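Local coordinates for EF-P arginine 32 rhamnosyl-transferase (Pseudomonas putida KT2440, PDB 5NV8), which belongs to the EarP family of rhamnosyltransferases, enzymes built on the two-domain GT-B glycosyltransferase fold, at residues A43-A48 against A381-Y386; G212-A217 against R339-D344; L242-L247 against R253-L258. One frame throughout, in Å; residues are numbered along the deposited sequence.

Along the chain, contact 1 spans nearly the whole protein and encloses contact 2, which in turn encloses contact 3. Contact 1 lies on the opposite side of the chain's centre from the other two, its centre about 42 Å from that of contact 2 and about 48 Å from that of contact 3. Contacts 2 and 3 are neighbours, about 17 Å between centres: contact 3 lies on edge strand 252-255 of the six-stranded mixed sheet, and contact 2 joins helix 211-220, which follows strand 199-203, to helix 328-343. Contact 1 joins the last helix, 378-387, to the region of strands 17-20 and 48-51. The set illustrates a GT-B architecture, whose C-terminal end returns to the N-terminal half.

Contact 1: residues A43-A48 against A381-Y386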
ATOM      1  N   ALA A  43      11.762  13.451 -11.854  1.00 18.58           N
ATOM      2  CA  ALA A  43      11.123  14.658 -11.342  1.00 16.40           C
ATOM      3  C   ALA A  43      11.962  15.329 -10.264  1.00 14.64           C
ATOM      4  O   ALA A  43      12.114  16.555 -10.265  1.00 41.71           O
ATOM      5  CB  ALA A  43       9.731  14.321 -10.806  1.00 34.41           C
ATOM      6  N   GLU A  44      12.512  14.550  -9.334  1.00 20.00           N
ATOM      7  CA  GLU A  44      13.230  15.114  -8.201  1.00 36.11           C
ATOM      8  C   GLU A  44      14.741  15.138  -8.392  1.00 36.10           C
ATOM      9  O   GLU A  44      15.434  15.814  -7.623  1.00 33.64           O
ATOM     10  CB  GLU A  44      12.886  14.340  -6.921  1.00 26.89           C
ATOM     11  CG  GLU A  44      11.398  14.342  -6.586  1.00 29.78           C
ATOM     12  CD  GLU A  44      11.105  13.755  -5.220  1.00 30.80           C
ATOM     13  OE1 GLU A  44      12.000  13.785  -4.355  1.00 34.78           O
ATOM     14  OE2 GLU A  44       9.979  13.264  -5.010  1.00 32.59           O
ATOM     15  N   HIS A  45      15.269  14.435  -9.394  1.00 22.05           N
ATOM     16  CA  HIS A  45      16.708  14.371  -9.599  1.00 32.86           C
ATOM     17  C   HIS A  45      17.137  14.696 -11.022  1.00 28.13           C
ATOM     18  O   HIS A  45      18.337  14.639 -11.315  1.00 34.54           O
ATOM     19  CB  HIS A  45      17.238  12.984  -9.196  1.00 28.16           C
ATOM     20  CG  HIS A  45      17.048  12.673  -7.743  1.00 28.91           C
ATOM     21  ND1 HIS A  45      18.030  12.885  -6.800  1.00 29.85           N
ATOM     22  CD2 HIS A  45      15.977  12.190  -7.068  1.00 33.49           C
ATOM     23  CE1 HIS A  45      17.578  12.535  -5.610  1.00 29.24           C
ATOM     24  NE2 HIS A  45      16.336  12.106  -5.745  1.00 20.58           N
ATOM     25  N   GLY A  46      16.203  15.039 -11.907  1.00 28.22           N
ATOM     26  CA  GLY A  46      16.545  15.495 -13.245  1.00 26.77           C
ATOM     27  C   GLY A  46      17.341  14.509 -14.066  1.00 30.87           C
ATOM     28  O   GLY A  46      18.207  14.920 -14.846  1.00 41.46           O
ATOM     29  N   LEU A  47      17.079  13.217 -13.912  1.00 27.20           N
ATOM     30  CA  LEU A  47      17.821  12.186 -14.619  1.00 33.95           C
ATOM     31  C   LEU A  47      17.062  11.736 -15.860  1.00 30.79           C
ATOM     32  O   LEU A  47      15.832  11.800 -15.918  1.00 31.88           O
ATOM     33  CB  LEU A  47      18.087  10.982 -13.713  1.00 37.53           C
ATOM     34  CG  LEU A  47      19.055  11.196 -12.549  1.00 39.35           C
ATOM     35  CD1 LEU A  47      18.861  10.111 -11.498  1.00 30.89           C
ATOM     36  CD2 LEU A  47      20.490  11.218 -13.047  1.00 37.06           C
ATOM     37  N   ALA A  48      17.814  11.276 -16.855  1.00 30.50           N
ATOM     38  CA  ALA A  48      17.236  10.704 -18.069  1.00 31.38           C
ATOM     39  C   ALA A  48      17.139   9.201 -17.859  1.00 33.40           C
ATOM     40  O   ALA A  48      18.129   8.479 -17.985  1.00 45.06           O
ATOM     41  CB  ALA A  48      18.080  11.048 -19.291  1.00 33.60           C
ATOM     42  N   ALA A 381      18.574   7.846  -1.778  1.00 35.30           N
ATOM     43  CA  ALA A 381      19.581   6.870  -1.374  1.00 47.73           C
ATOM     44  C   ALA A 381      20.273   6.245  -2.579  1.00 35.28           C
ATOM     45  O   ALA A 381      21.442   5.854  -2.490  1.00 38.25           O
ATOM     46  CB  ALA A 381      18.947   5.785  -0.503  1.00 31.82           C
ATOM     47  N   LEU A 382      19.579   6.149  -3.711  1.00 42.16           N
ATOM     48  CA  LEU A 382      20.214   5.624  -4.912  1.00 46.46           C
ATOM     49  C   LEU A 382      21.075   6.670  -5.610  1.00 44.65           C
ATOM     50  O   LEU A 382      22.052   6.313  -6.275  1.00 43.29           O
ATOM     51  CB  LEU A 382      19.153   5.083  -5.871  1.00 39.57           C
ATOM     52  CG  LEU A 382      18.352   3.880  -5.367  1.00 38.48           C
ATOM     53  CD1 LEU A 382      17.307   3.458  -6.386  1.00 40.00           C
ATOM     54  CD2 LEU A 382      19.280   2.719  -5.044  1.00 45.69           C
ATOM     55  N   VAL A 383      20.746   7.953  -5.456  1.00 41.06           N
ATOM     56  CA  VAL A 383      21.449   8.996  -6.200  1.00 47.49           C
ATOM     57  C   VAL A 383      22.724   9.421  -5.478  1.00 47.38           C
ATOM     58  O   VAL A 383      23.802   9.476  -6.081  1.00 32.72           O
ATOM     59  CB  VAL A 383      20.511  10.192  -6.452  1.00 29.29           C
ATOM     60  CG1 VAL A 383      21.313  11.466  -6.657  1.00 40.61           C
ATOM     61  CG2 VAL A 383      19.623   9.920  -7.656  1.00 28.74           C
ATOM     62  N   HIS A 384      22.623   9.733  -4.182  1.00 46.46           N
ATOM     63  CA  HIS A 384      23.803  10.158  -3.434  1.00 48.62           C
ATOM     64  C   HIS A 384      24.869   9.072  -3.410  1.00 55.40           C
ATOM     65  O   HIS A 384      26.066   9.378  -3.365  1.00 65.03           O
ATOM     66  CB  HIS A 384      23.416  10.553  -2.006  1.00 45.29           C
ATOM     67  CG  HIS A 384      22.678  11.852  -1.914  1.00 59.92           C
ATOM     68  ND1 HIS A 384      22.310  12.413  -0.710  1.00 62.10           N
ATOM     69  CD2 HIS A 384      22.237  12.701  -2.873  1.00 64.29           C
ATOM     70  CE1 HIS A 384      21.675  13.550  -0.932  1.00 61.21           C
ATOM     71  NE2 HIS A 384      21.617  13.748  -2.236  1.00 64.23           N
ATOM     72  N   PHE A 385      24.456   7.802  -3.440  1.00 46.47           N
ATOM     73  CA  PHE A 385      25.419   6.708  -3.512  1.00 41.84           C
ATOM     74  C   PHE A 385      26.191   6.742  -4.824  1.00 37.81           C
ATOM     75  O   PHE A 385      27.411   6.543  -4.840  1.00 39.56           O
ATOM     76  CB  PHE A 385      24.701   5.368  -3.348  1.00 42.40           C
ATOM     77  CG  PHE A 385      25.483   4.350  -2.568  1.00 47.74           C
ATOM     78  CD1 PHE A 385      25.731   4.532  -1.218  1.00 48.84           C
ATOM     79  CD2 PHE A 385      25.967   3.209  -3.185  1.00 61.26           C
ATOM     80  CE1 PHE A 385      26.450   3.595  -0.498  1.00 65.31           C
ATOM     81  CE2 PHE A 385      26.688   2.267  -2.471  1.00 68.31           C
ATOM     82  CZ  PHE A 385      26.928   2.460  -1.126  1.00 68.82           C
ATOM     83  N   TYR A 386      25.498   6.998  -5.935  1.00 42.59           N
ATOM     84  CA  TYR A 386      26.169   7.052  -7.228  1.00 41.20           C
ATOM     85  C   TYR A 386      27.046   8.292  -7.353  1.00 49.34           C
ATOM     86  O   TYR A 386      28.100   8.239  -7.995  1.00 52.91           O
ATOM     87  CB  TYR A 386      25.134   7.004  -8.354  1.00 43.43           C
ATOM     88  CG  TYR A 386      25.521   7.776  -9.596  1.00 38.12           C
ATOM     89  CD1 TYR A 386      26.490   7.291 -10.466  1.00 46.43           C
ATOM     90  CD2 TYR A 386      24.914   8.987  -9.900  1.00 33.98           C
ATOM     91  CE1 TYR A 386      26.848   7.994 -11.599  1.00 49.32           C
ATOM     92  CE2 TYR A 386      25.264   9.697 -11.033  1.00 52.44           C
ATOM     93  CZ  TYR A 386      26.233   9.196 -11.879  1.00 53.56           C
ATOM     94  OH  TYR A 386      26.586   9.896 -13.010  1.00 60.97           O
TER
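His45 and Val383 bring their CA atoms to 7.9 Å where the loop between helix 30-43 and strand 48-51 passes the C-terminal helix 378-387. The contact shows a hallmark of the GT-B fold, the last helix of the chain packing back on the N-terminal Rossmann-like half. Leu382, on the same helix, rests on Leu37 of helix 30-43, so the helix meets more of this half than the loop alone. Only 148 Å² is buried between the two segments, counting both sides, and no hydrogen bond joins them; methyl groups and an imidazole face make the meeting, near the exterior.

Val383 carries it. Its CG2 methyl lies over one face of the His45 imidazole, 3.8 Å from the ring centroid and 27° off the ring normal, a CH-pi contact displaced toward the ring's rim. The His45 ring is swung to the backbone N side, with CG anti to the carbonyl carbon (chi1 -63°), and the two side chains run antiparallel alongside each other. CG1 of Val383 also approaches the ring, 3.6 Å from His45 ND1. From the far end of the loop Leu47 reaches the same methyl, its CD1 standing 3.9 Å from Val383 CG2.

Contact 2: residues G212-A217 against R339-D344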
ATOM      1  N   GLY A 212     -14.512 -14.189   4.766  1.00 47.18           N
ATOM      2  CA  GLY A 212     -15.886 -14.401   5.191  1.00 39.42           C
ATOM      3  C   GLY A 212     -16.116 -14.058   6.650  1.00 37.76           C
ATOM      4  O   GLY A 212     -17.142 -13.469   7.004  1.00 44.67           O
ATOM      5  N   ASN A 213     -15.168 -14.419   7.518  1.00 37.76           N
ATOM      6  CA  ASN A 213     -15.323 -14.123   8.939  1.00 36.49           C
ATOM      7  C   ASN A 213     -15.256 -12.622   9.203  1.00 34.03           C
ATOM      8  O   ASN A 213     -15.954 -12.112  10.087  1.00 32.95           O
ATOM      9  CB  ASN A 213     -14.258 -14.861   9.752  1.00 37.46           C
ATOM     10  CG  ASN A 213     -14.479 -16.364   9.779  1.00 49.06           C
ATOM     11  OD1 ASN A 213     -15.594 -16.846   9.570  1.00 44.34           O
ATOM     12  ND2 ASN A 213     -13.413 -17.114  10.039  1.00 41.64           N
ATOM     13  N   TRP A 214     -14.428 -11.899   8.446  1.00 33.30           N
ATOM     14  CA  TRP A 214     -14.327 -10.454   8.631  1.00 34.12           C
ATOM     15  C   TRP A 214     -15.598  -9.751   8.170  1.00 30.62           C
ATOM     16  O   TRP A 214     -16.131  -8.886   8.875  1.00 29.39           O
ATOM     17  CB  TRP A 214     -13.113  -9.908   7.880  1.00 30.82           C
ATOM     18  CG  TRP A 214     -12.711  -8.535   8.318  1.00 28.98           C
ATOM     19  CD1 TRP A 214     -13.030  -7.927   9.495  1.00 27.99           C
ATOM     20  CD2 TRP A 214     -11.918  -7.597   7.582  1.00 28.15           C
ATOM     21  NE1 TRP A 214     -12.483  -6.669   9.541  1.00 27.10           N
ATOM     22  CE2 TRP A 214     -11.794  -6.442   8.378  1.00 26.82           C
ATOM     23  CE3 TRP A 214     -11.297  -7.622   6.330  1.00 35.01           C
ATOM     24  CZ2 TRP A 214     -11.076  -5.322   7.964  1.00 25.79           C
ATOM     25  CZ3 TRP A 214     -10.585  -6.509   5.920  1.00 34.79           C
ATOM     26  CH2 TRP A 214     -10.481  -5.375   6.734  1.00 30.24           C
ATOM     27  N   LEU A 215     -16.093 -10.104   6.981  1.00 36.73           N
ATOM     28  CA  LEU A 215     -17.315  -9.486   6.479  1.00 34.41           C
ATOM     29  C   LEU A 215     -18.518  -9.836   7.344  1.00 31.76           C
ATOM     30  O   LEU A 215     -19.463  -9.043   7.435  1.00 31.12           O
ATOM     31  CB  LEU A 215     -17.562  -9.903   5.030  1.00 33.17           C
ATOM     32  CG  LEU A 215     -16.413  -9.706   4.039  1.00 33.36           C
ATOM     33  CD1 LEU A 215     -16.848 -10.134   2.643  1.00 37.61           C
ATOM     34  CD2 LEU A 215     -15.920  -8.269   4.038  1.00 31.44           C
ATOM     35  N   ASP A 216     -18.511 -11.010   7.982  1.00 32.81           N
ATOM     36  CA  ASP A 216     -19.559 -11.324   8.947  1.00 36.64           C
ATOM     37  C   ASP A 216     -19.463 -10.417  10.168  1.00 40.71           C
ATOM     38  O   ASP A 216     -20.486 -10.026  10.742  1.00 30.78           O
ATOM     39  CB  ASP A 216     -19.475 -12.793   9.363  1.00 41.69           C
ATOM     40  CG  ASP A 216     -19.919 -13.738   8.262  1.00 44.96           C
ATOM     41  OD1 ASP A 216     -20.659 -13.300   7.358  1.00 36.99           O
ATOM     42  OD2 ASP A 216     -19.532 -14.927   8.308  1.00 41.31           O
ATOM     43  N   ALA A 217     -18.240 -10.073  10.578  1.00 37.44           N
ATOM     44  CA  ALA A 217     -18.066  -9.168  11.710  1.00 32.88           C
ATOM     45  C   ALA A 217     -18.548  -7.763  11.374  1.00 29.51           C
ATOM     46  O   ALA A 217     -19.238  -7.128  12.180  1.00 31.96           O
ATOM     47  CB  ALA A 217     -16.600  -9.150  12.143  1.00 30.68           C
ATOM     48  N   ARG A 339      -1.717 -11.084  12.446  1.00 44.44           N
ATOM     49  CA  ARG A 339      -1.443 -12.512  12.312  1.00 49.89           C
ATOM     50  C   ARG A 339      -2.664 -13.256  11.787  1.00 48.16           C
ATOM     51  O   ARG A 339      -2.532 -14.187  10.984  1.00 42.37           O
ATOM     52  CB  ARG A 339      -1.002 -13.094  13.654  1.00 54.30           C
ATOM     53  CG  ARG A 339       0.391 -12.674  14.089  1.00 56.36           C
ATOM     54  CD  ARG A 339       0.651 -13.060  15.536  1.00 59.11           C
ATOM     55  NE  ARG A 339       2.039 -12.831  15.923  1.00 60.38           N
ATOM     56  CZ  ARG A 339       2.492 -12.926  17.168  1.00 58.17           C
ATOM     57  NH1 ARG A 339       1.665 -13.248  18.153  1.00 54.24           N
ATOM     58  NH2 ARG A 339       3.773 -12.700  17.427  1.00 61.99           N
ATOM     59  N   ALA A 340      -3.861 -12.853  12.223  1.00 47.08           N
ATOM     60  CA  ALA A 340      -5.082 -13.536  11.805  1.00 39.76           C
ATOM     61  C   ALA A 340      -5.307 -13.412  10.303  1.00 40.89           C
ATOM     62  O   ALA A 340      -5.707 -14.381   9.646  1.00 47.05           O
ATOM     63  CB  ALA A 340      -6.275 -12.977  12.576  1.00 36.94           C
ATOM     64  N   TRP A 341      -5.055 -12.228   9.742  1.00 41.98           N
ATOM     65  CA  TRP A 341      -5.211 -11.996   8.311  1.00 35.82           C
ATOM     66  C   TRP A 341      -4.198 -12.768   7.475  1.00 39.69           C
ATOM     67  O   TRP A 341      -4.376 -12.873   6.257  1.00 38.67           O
ATOM     68  CB  TRP A 341      -5.096 -10.493   8.027  1.00 35.82           C
ATOM     69  CG  TRP A 341      -5.594 -10.045   6.679  1.00 36.65           C
ATOM     70  CD1 TRP A 341      -4.894  -9.332   5.746  1.00 35.08           C
ATOM     71  CD2 TRP A 341      -6.898 -10.261   6.119  1.00 36.93           C
ATOM     72  NE1 TRP A 341      -5.677  -9.094   4.643  1.00 32.00           N
ATOM     73  CE2 TRP A 341      -6.910  -9.655   4.845  1.00 42.31           C
ATOM     74  CE3 TRP A 341      -8.052 -10.910   6.568  1.00 39.86           C
ATOM     75  CZ2 TRP A 341      -8.032  -9.681   4.015  1.00 32.67           C
ATOM     76  CZ3 TRP A 341      -9.166 -10.934   5.745  1.00 39.22           C
ATOM     77  CH2 TRP A 341      -9.147 -10.324   4.483  1.00 36.18           C
ATOM     78  N   ASN A 342      -3.150 -13.314   8.095  1.00 43.08           N
ATOM     79  CA  ASN A 342      -2.107 -14.028   7.375  1.00 45.02           C
ATOM     80  C   ASN A 342      -1.923 -15.474   7.819  1.00 44.53           C
ATOM     81  O   ASN A 342      -1.251 -16.232   7.111  1.00 46.81           O
ATOM     82  CB  ASN A 342      -0.761 -13.295   7.516  1.00 41.00           C
ATOM     83  CG  ASN A 342      -0.748 -11.950   6.807  1.00 40.93           C
ATOM     84  OD1 ASN A 342      -0.683 -11.878   5.579  1.00 38.96           O
ATOM     85  ND2 ASN A 342      -0.804 -10.875   7.584  1.00 42.58           N
ATOM     86  N   MET A 343      -2.493 -15.880   8.960  1.00 44.85           N
ATOM     87  CA  MET A 343      -2.313 -17.236   9.473  1.00 56.95           C
ATOM     88  C   MET A 343      -3.639 -17.915   9.802  1.00 59.09           C
ATOM     89  O   MET A 343      -3.650 -18.919  10.524  1.00 50.62           O
ATOM     90  CB  MET A 343      -1.397 -17.232  10.702  1.00 64.79           C
ATOM     91  CG  MET A 343      -0.194 -16.302  10.575  1.00 64.73           C
ATOM     92  SD  MET A 343       0.717 -16.047  12.111  1.00 69.29           S
ATOM     93  CE  MET A 343       0.758 -17.710  12.770  1.00 68.53           C
ATOM     94  N   ASP A 344      -4.756 -17.380   9.297  1.00 48.69           N
ATOM     95  CA  ASP A 344      -6.066 -18.034   9.360  1.00 52.93           C
ATOM     96  C   ASP A 344      -6.602 -18.127  10.790  1.00 46.62           C
ATOM     97  O   ASP A 344      -7.135 -19.160  11.198  1.00 48.53           O
ATOM     98  CB  ASP A 344      -6.023 -19.421   8.706  1.00 62.51           C
ATOM     99  CG  ASP A 344      -7.384 -19.889   8.234  1.00 62.92           C
ATOM    100  OD1 ASP A 344      -8.353 -19.114   8.347  1.00 61.65           O
ATOM    101  OD2 ASP A 344      -7.487 -21.034   7.746  1.00 68.04           O
TER
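Trp214 and Trp341 mark the closest approach of the two backbones, their CA atoms 9.3 Å apart, on helices 211-220 and 328-343. The first segment is regular helix, as the bond from Asp216 N to Gly212 O (3.0 Å) illustrates, whereas the second runs into the end of its helix, where Asp344 leaves helical geometry with positive phi. Two indoles span the gap, and between these segments only they touch.

Each indole has CG anti to the backbone N, with chi1 at -164° in both residues, which sends both rings into the space between the helices. The side chains run crosswise, and the rings form a T-shaped (edge-to-face) pair: the edge of Trp214 is turned toward the face of Trp341, the six-membered rings are 5.3 Å apart at their centroids, and their planes are inclined by 65°. The touching atoms are few. Trp214 CE3 is 3.9 Å from Trp341 CH2 and 4.0 Å from Trp341 CZ3.

Both tryptophans are buried, and Met347 of helix 347-355 touches each of them. Trp214 makes a further edge-to-face pair with Trp351. The Trp341 side chain is about 11 Å from the bound 2'-deoxy-thymidine-beta-L-rhamnose, too far for direct contact. Helix 211-220 is the crossover of a beta-alpha-beta unit between parallel strands 199-203 and 225-230, the building block of the Rossmann-like half of a GT-B enzyme.

Contact 3: residues L242-L247 against R253-L258; sequences LGEGPL and RTRGAL
Glu244 stands between Arg253 and Arg255, and the three form a salt-bridge network between the loop after helix 235-242 and strand 252-255. The Glu244 carboxylate divides its oxygens. Glu244 OE2 takes Arg255 NH2 at 2.6 Å, a salt bridge whose hydrogen bond is weak because the N-H is poorly aimed. OE1 lies over a face of the Arg253 guanidinium, well out of its plane, so no N-H points at it and attraction there is by charge alone; its exact position is less certain.

Arg255 has further bonds within and across the segments. Arg255 NH2 also donates to Leu242 O (3.3 Å, 142°), a carbonyl at the end of helix 235-242, and Arg255 NH1 donates to Thr254 O (3.3 Å, 163°), with the nitrogen above the Thr254 carbonyl plane. A bend at chi2 (-79°) folds the Arg255 guanidinium back toward its own strand and over Leu242, whose CD2 sits 3.8 Å above the centre of its plane.

Strand 252-255 is an edge strand of the mixed sheet and joins 258-263 through a beta hairpin. Its type II' turn is closed by two backbone bonds, Arg255 N to Leu258 O at 2.7 Å and Leu258 N to Arg255 O at 3.1 Å, with Gly256 taking the positive phi. Beside the turn, the Thr254 and Thr259 hydroxyls hydrogen-bond to each other. Leu247 lays its CD2 on the face of the Arg253 guanidinium opposite Glu244, offset toward the rim.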
ATOM      1  N   LEU A 242     -21.411 -12.974  -0.525  1.00 53.53           N
ATOM      2  CA  LEU A 242     -22.733 -12.388  -0.716  1.00 55.28           C
ATOM      3  C   LEU A 242     -23.714 -13.392  -1.308  1.00 51.49           C
ATOM      4  O   LEU A 242     -24.919 -13.306  -1.045  1.00 57.93           O
ATOM      5  CB  LEU A 242     -22.634 -11.148  -1.603  1.00 56.29           C
ATOM      6  CG  LEU A 242     -21.940  -9.945  -0.962  1.00 60.38           C
ATOM      7  CD1 LEU A 242     -21.254  -9.101  -2.020  1.00 55.81           C
ATOM      8  CD2 LEU A 242     -22.929  -9.108  -0.162  1.00 58.91           C
ATOM      9  N   GLY A 243     -23.226 -14.338  -2.108  1.00 51.70           N
ATOM     10  CA  GLY A 243     -24.037 -15.432  -2.596  1.00 62.54           C
ATOM     11  C   GLY A 243     -24.843 -15.157  -3.847  1.00 68.56           C
ATOM     12  O   GLY A 243     -25.517 -16.070  -4.339  1.00 65.20           O
ATOM     13  N   GLU A 244     -24.801 -13.941  -4.380  1.00 74.53           N
ATOM     14  CA  GLU A 244     -25.552 -13.616  -5.580  1.00 78.70           C
ATOM     15  C   GLU A 244     -24.642 -13.776  -6.803  1.00 80.46           C
ATOM     16  O   GLU A 244     -23.616 -14.464  -6.744  1.00 77.24           O
ATOM     17  CB  GLU A 244     -26.145 -12.209  -5.440  1.00 78.41           C
ATOM     18  CG  GLU A 244     -26.352 -11.769  -3.998  1.00 77.36           C
ATOM     19  CD  GLU A 244     -27.380 -10.660  -3.853  1.00 80.00           C
ATOM     20  OE1 GLU A 244     -27.285  -9.646  -4.567  1.00 80.23           O
ATOM     21  OE2 GLU A 244     -28.287 -10.802  -3.007  1.00 79.02           O
ATOM     22  N   GLY A 245     -25.011 -13.142  -7.922  1.00 80.87           N
ATOM     23  CA  GLY A 245     -24.294 -13.316  -9.153  1.00 80.66           C
ATOM     24  C   GLY A 245     -22.910 -12.691  -9.113  1.00 80.92           C
ATOM     25  O   GLY A 245     -22.470 -12.148  -8.088  1.00 78.24           O
ATOM     26  N   PRO A 246     -22.202 -12.768 -10.241  1.00 81.26           N
ATOM     27  CA  PRO A 246     -20.854 -12.190 -10.306  1.00 79.45           C
ATOM     28  C   PRO A 246     -20.880 -10.684 -10.094  1.00 71.05           C
ATOM     29  O   PRO A 246     -21.788  -9.986 -10.552  1.00 74.26           O
ATOM     30  CB  PRO A 246     -20.379 -12.552 -11.719  1.00 80.54           C
ATOM     31  CG  PRO A 246     -21.244 -13.695 -12.141  1.00 85.08           C
ATOM     32  CD  PRO A 246     -22.571 -13.457 -11.488  1.00 85.55           C
ATOM     33  N   LEU A 247     -19.869 -10.188  -9.390  1.00 59.93           N
ATOM     34  CA  LEU A 247     -19.732  -8.768  -9.095  1.00 61.41           C
ATOM     35  C   LEU A 247     -18.632  -8.166  -9.955  1.00 62.41           C
ATOM     36  O   LEU A 247     -17.521  -8.702 -10.018  1.00 65.96           O
ATOM     37  CB  LEU A 247     -19.420  -8.538  -7.615  1.00 60.17           C
ATOM     38  CG  LEU A 247     -20.554  -8.825  -6.636  1.00 61.35           C
ATOM     39  CD1 LEU A 247     -20.305  -8.094  -5.333  1.00 54.15           C
ATOM     40  CD2 LEU A 247     -21.875  -8.403  -7.245  1.00 62.06           C
ATOM     41  N   ARG A 253     -23.533  -3.289  -2.737  1.00 44.40           N
ATOM     42  CA  ARG A 253     -24.546  -4.103  -2.079  1.00 40.44           C
ATOM     43  C   ARG A 253     -24.387  -4.027  -0.566  1.00 45.18           C
ATOM     44  O   ARG A 253     -23.271  -3.942  -0.043  1.00 38.46           O
ATOM     45  CB  ARG A 253     -24.471  -5.573  -2.535  1.00 42.18           C
ATOM     46  CG  ARG A 253     -24.326  -5.763  -4.043  1.00 44.62           C
ATOM     47  CD  ARG A 253     -24.295  -7.235  -4.425  1.00 56.77           C
ATOM     48  NE  ARG A 253     -25.191  -7.521  -5.542  1.00 73.65           N
ATOM     49  CZ  ARG A 253     -25.212  -8.672  -6.209  1.00 83.13           C
ATOM     50  NH1 ARG A 253     -24.400  -9.657  -5.855  1.00 88.26           N
ATOM     51  NH2 ARG A 253     -26.063  -8.848  -7.210  1.00 86.58           N
ATOM     52  N   THR A 254     -25.519  -4.087   0.134  1.00 41.87           N
ATOM     53  CA  THR A 254     -25.569  -3.918   1.580  1.00 41.57           C
ATOM     54  C   THR A 254     -26.082  -5.186   2.251  1.00 38.75           C
ATOM     55  O   THR A 254     -27.042  -5.805   1.781  1.00 38.94           O
ATOM     56  CB  THR A 254     -26.466  -2.730   1.967  1.00 42.29           C
ATOM     57  OG1 THR A 254     -25.958  -1.531   1.369  1.00 48.89           O
ATOM     58  CG2 THR A 254     -26.513  -2.551   3.480  1.00 34.70           C
ATOM     59  N   ARG A 255     -25.427  -5.568   3.350  1.00 38.21           N
ATOM     60  CA  ARG A 255     -25.882  -6.656   4.216  1.00 35.60           C
ATOM     61  C   ARG A 255     -25.720  -6.197   5.658  1.00 33.71           C
ATOM     62  O   ARG A 255     -24.595  -6.122   6.162  1.00 32.33           O
ATOM     63  CB  ARG A 255     -25.098  -7.944   3.971  1.00 36.28           C
ATOM     64  CG  ARG A 255     -25.261  -8.514   2.588  1.00 38.56           C
ATOM     65  CD  ARG A 255     -26.576  -9.265   2.458  1.00 52.09           C
ATOM     66  NE  ARG A 255     -26.565 -10.132   1.288  1.00 56.46           N
ATOM     67  CZ  ARG A 255     -26.721  -9.705   0.039  1.00 62.51           C
ATOM     68  NH1 ARG A 255     -26.911  -8.415  -0.211  1.00 57.10           N
ATOM     69  NH2 ARG A 255     -26.688 -10.571  -0.959  1.00 67.74           N
ATOM     70  N   GLY A 256     -26.835  -5.891   6.317  1.00 34.08           N
ATOM     71  CA  GLY A 256     -26.794  -5.418   7.687  1.00 35.46           C
ATOM     72  C   GLY A 256     -26.092  -4.081   7.835  1.00 31.08           C
ATOM     73  O   GLY A 256     -26.558  -3.064   7.317  1.00 31.49           O
ATOM     74  N   ALA A 257     -24.973  -4.072   8.552  1.00 33.62           N
ATOM     75  CA  ALA A 257     -24.196  -2.858   8.760  1.00 32.37           C
ATOM     76  C   ALA A 257     -23.129  -2.642   7.697  1.00 31.59           C
ATOM     77  O   ALA A 257     -22.527  -1.563   7.654  1.00 27.67           O
ATOM     78  CB  ALA A 257     -23.532  -2.883  10.142  1.00 27.54           C
ATOM     79  N   LEU A 258     -22.884  -3.629   6.843  1.00 36.85           N
ATOM     80  CA  LEU A 258     -21.815  -3.570   5.854  1.00 37.70           C
ATOM     81  C   LEU A 258     -22.403  -3.296   4.477  1.00 36.89           C
ATOM     82  O   LEU A 258     -23.340  -3.977   4.047  1.00 46.04           O
ATOM     83  CB  LEU A 258     -21.015  -4.878   5.846  1.00 32.87           C
ATOM     84  CG  LEU A 258     -19.797  -5.043   4.923  1.00 37.80           C
ATOM     85  CD1 LEU A 258     -20.171  -5.580   3.543  1.00 31.18           C
ATOM     86  CD2 LEU A 258     -19.019  -3.738   4.804  1.00 28.19           C
TER